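Local coordinates for superantigen-like protein SSL8 (Staphylococcus aureus, PDB 3R2T), which is of unknown function but belongs to the staphylococcal and streptococcal toxin family as a superantigen-like protein, at residues A[96-101]-A[130-135]. Numbering follows the deposited sequence.
Sequences NQKFQV and DGRIFS
Gln100 and Phe134 pair in register on neighbouring parallel strands, and the Gln100 side-chain amide stacks over one face of the Phe134 ring. The two planes are 25° apart, and Gln100 NE2 lies 3.7 Å from Phe134 CZ, offset toward the ring's rim. With CG anti to the backbone N (chi1 -180°) and an extended chain beyond it, Gln100 runs alongside the ring in the same direction, while Arg132 CD packs against its OE1 at 3.6 Å. Phe134 also touches Phe174 of the second subunit. Three main-chain hydrogen bonds join the two segments: Ile133 N to Lys98 O, Gln100 N to Ile133 O and Ser135 N to Gln100 O, each 3.0 Å. On the other side of the sheet, Ile133 CD1 meets Phe99 CE1 at 3.7 Å; both side chains point into the OB-fold domain, against strand 72-79. Here 99-102 and 133-141 form a parallel pair within an otherwise antiparallel curled sheet. Packing stays close at the partly exposed margin, where Arg132, bent at chi3 (-63°), crosses Lys98 and lays one guanidinium face on its CB. Arg132 NH1 donates to Phe99 O at 2.9 Å, from above the carbonyl plane, and has Asn93 as a weak second partner. Gln97, Asp130 and Gly131 make the sparser, more solvent-facing side. The Lys98 chain passes Asp130 O with CD at 4.0 Å, and its ammonium end leads away from 130-135.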
# COMPACT_ATOMS: atom_id res chain seq x y z
N ASN A 96 14.07 -6.11 -17.30
CA ASN A 96 14.52 -7.04 -16.27
C ASN A 96 14.02 -6.57 -14.90
O ASN A 96 14.71 -6.74 -13.89
CB ASN A 96 16.03 -7.24 -16.32
CG ASN A 96 16.50 -7.87 -17.64
OD1 ASN A 96 15.74 -7.91 -18.62
ND2 ASN A 96 17.74 -8.35 -17.66
N GLN A 97 12.82 -5.97 -14.91
CA GLN A 97 12.15 -5.47 -13.71
C GLN A 97 10.77 -6.08 -13.53
O GLN A 97 10.08 -6.39 -14.51
CB GLN A 97 12.05 -3.94 -13.72
CG GLN A 97 13.29 -3.21 -13.24
CD GLN A 97 13.58 -3.46 -11.75
OE1 GLN A 97 12.74 -4.00 -11.00
NE2 GLN A 97 14.77 -3.06 -11.31
N LYS A 98 10.38 -6.24 -12.27
CA LYS A 98 9.08 -6.80 -11.88
C LYS A 98 8.22 -5.67 -11.32
O LYS A 98 8.70 -4.88 -10.52
CB LYS A 98 9.29 -7.86 -10.78
CG LYS A 98 10.30 -8.96 -11.10
CD LYS A 98 10.49 -9.88 -9.89
CE LYS A 98 11.66 -10.87 -10.04
NZ LYS A 98 11.47 -11.85 -11.14
N PHE A 99 6.95 -5.62 -11.72
CA PHE A 99 6.05 -4.57 -11.27
C PHE A 99 4.75 -5.07 -10.69
O PHE A 99 4.29 -6.16 -11.00
CB PHE A 99 5.69 -3.64 -12.43
CG PHE A 99 6.85 -2.87 -12.97
CD1 PHE A 99 7.20 -1.66 -12.41
CD2 PHE A 99 7.58 -3.35 -14.04
CE1 PHE A 99 8.26 -0.94 -12.90
CE2 PHE A 99 8.63 -2.62 -14.54
CZ PHE A 99 8.97 -1.42 -13.97
N GLN A 100 4.15 -4.21 -9.86
CA GLN A 100 2.86 -4.45 -9.24
C GLN A 100 2.14 -3.11 -9.14
O GLN A 100 2.46 -2.29 -8.29
CB GLN A 100 3.01 -5.09 -7.86
CG GLN A 100 1.69 -5.36 -7.18
CD GLN A 100 1.82 -6.34 -6.04
OE1 GLN A 100 2.53 -7.35 -6.16
NE2 GLN A 100 1.13 -6.08 -4.93
N VAL A 101 1.17 -2.94 -10.01
CA VAL A 101 0.42 -1.71 -10.13
C VAL A 101 -0.90 -1.78 -9.43
O VAL A 101 -1.78 -2.58 -9.78
CB VAL A 101 0.15 -1.40 -11.61
CG1 VAL A 101 -0.63 -0.09 -11.75
CG2 VAL A 101 1.47 -1.36 -12.37
N ASP A 130 11.77 -8.91 -2.92
CA ASP A 130 12.23 -9.60 -4.15
C ASP A 130 12.42 -8.68 -5.36
O ASP A 130 12.55 -9.14 -6.50
CB ASP A 130 11.43 -10.89 -4.46
CG ASP A 130 9.91 -10.68 -4.46
OD1 ASP A 130 9.22 -11.67 -4.13
OD2 ASP A 130 9.42 -9.57 -4.76
N GLY A 131 12.46 -7.38 -5.09
CA GLY A 131 12.69 -6.37 -6.10
C GLY A 131 11.48 -5.89 -6.88
O GLY A 131 11.64 -5.08 -7.78
N ARG A 132 10.29 -6.37 -6.54
CA ARG A 132 9.08 -5.94 -7.25
C ARG A 132 8.69 -4.51 -6.82
O ARG A 132 8.60 -4.19 -5.65
CB ARG A 132 7.93 -6.95 -7.06
CG ARG A 132 6.71 -6.67 -7.95
CD ARG A 132 5.67 -7.80 -7.87
NE ARG A 132 6.17 -9.08 -8.36
CZ ARG A 132 6.19 -9.46 -9.65
NH1 ARG A 132 5.76 -8.66 -10.62
NH2 ARG A 132 6.67 -10.65 -9.96
N ILE A 133 8.47 -3.68 -7.82
CA ILE A 133 8.18 -2.27 -7.64
C ILE A 133 6.68 -1.99 -7.52
O ILE A 133 5.92 -2.24 -8.45
CB ILE A 133 8.74 -1.50 -8.86
CG1 ILE A 133 10.26 -1.74 -8.95
CG2 ILE A 133 8.43 -0.04 -8.74
CD1 ILE A 133 10.90 -1.30 -10.29
N PHE A 134 6.29 -1.47 -6.37
CA PHE A 134 4.89 -1.13 -6.09
C PHE A 134 4.59 0.28 -6.59
O PHE A 134 5.18 1.24 -6.11
CB PHE A 134 4.62 -1.19 -4.59
CG PHE A 134 4.43 -2.59 -4.03
CD1 PHE A 134 5.15 -3.67 -4.53
CD2 PHE A 134 3.61 -2.80 -2.94
CE1 PHE A 134 4.98 -4.95 -3.99
CE2 PHE A 134 3.44 -4.07 -2.38
CZ PHE A 134 4.13 -5.15 -2.91
N SER A 135 3.65 0.39 -7.52
CA SER A 135 3.28 1.67 -8.08
C SER A 135 1.76 1.77 -8.20
O SER A 135 1.05 0.74 -8.18
CB SER A 135 3.93 1.85 -9.46
OG SER A 135 3.69 3.15 -9.99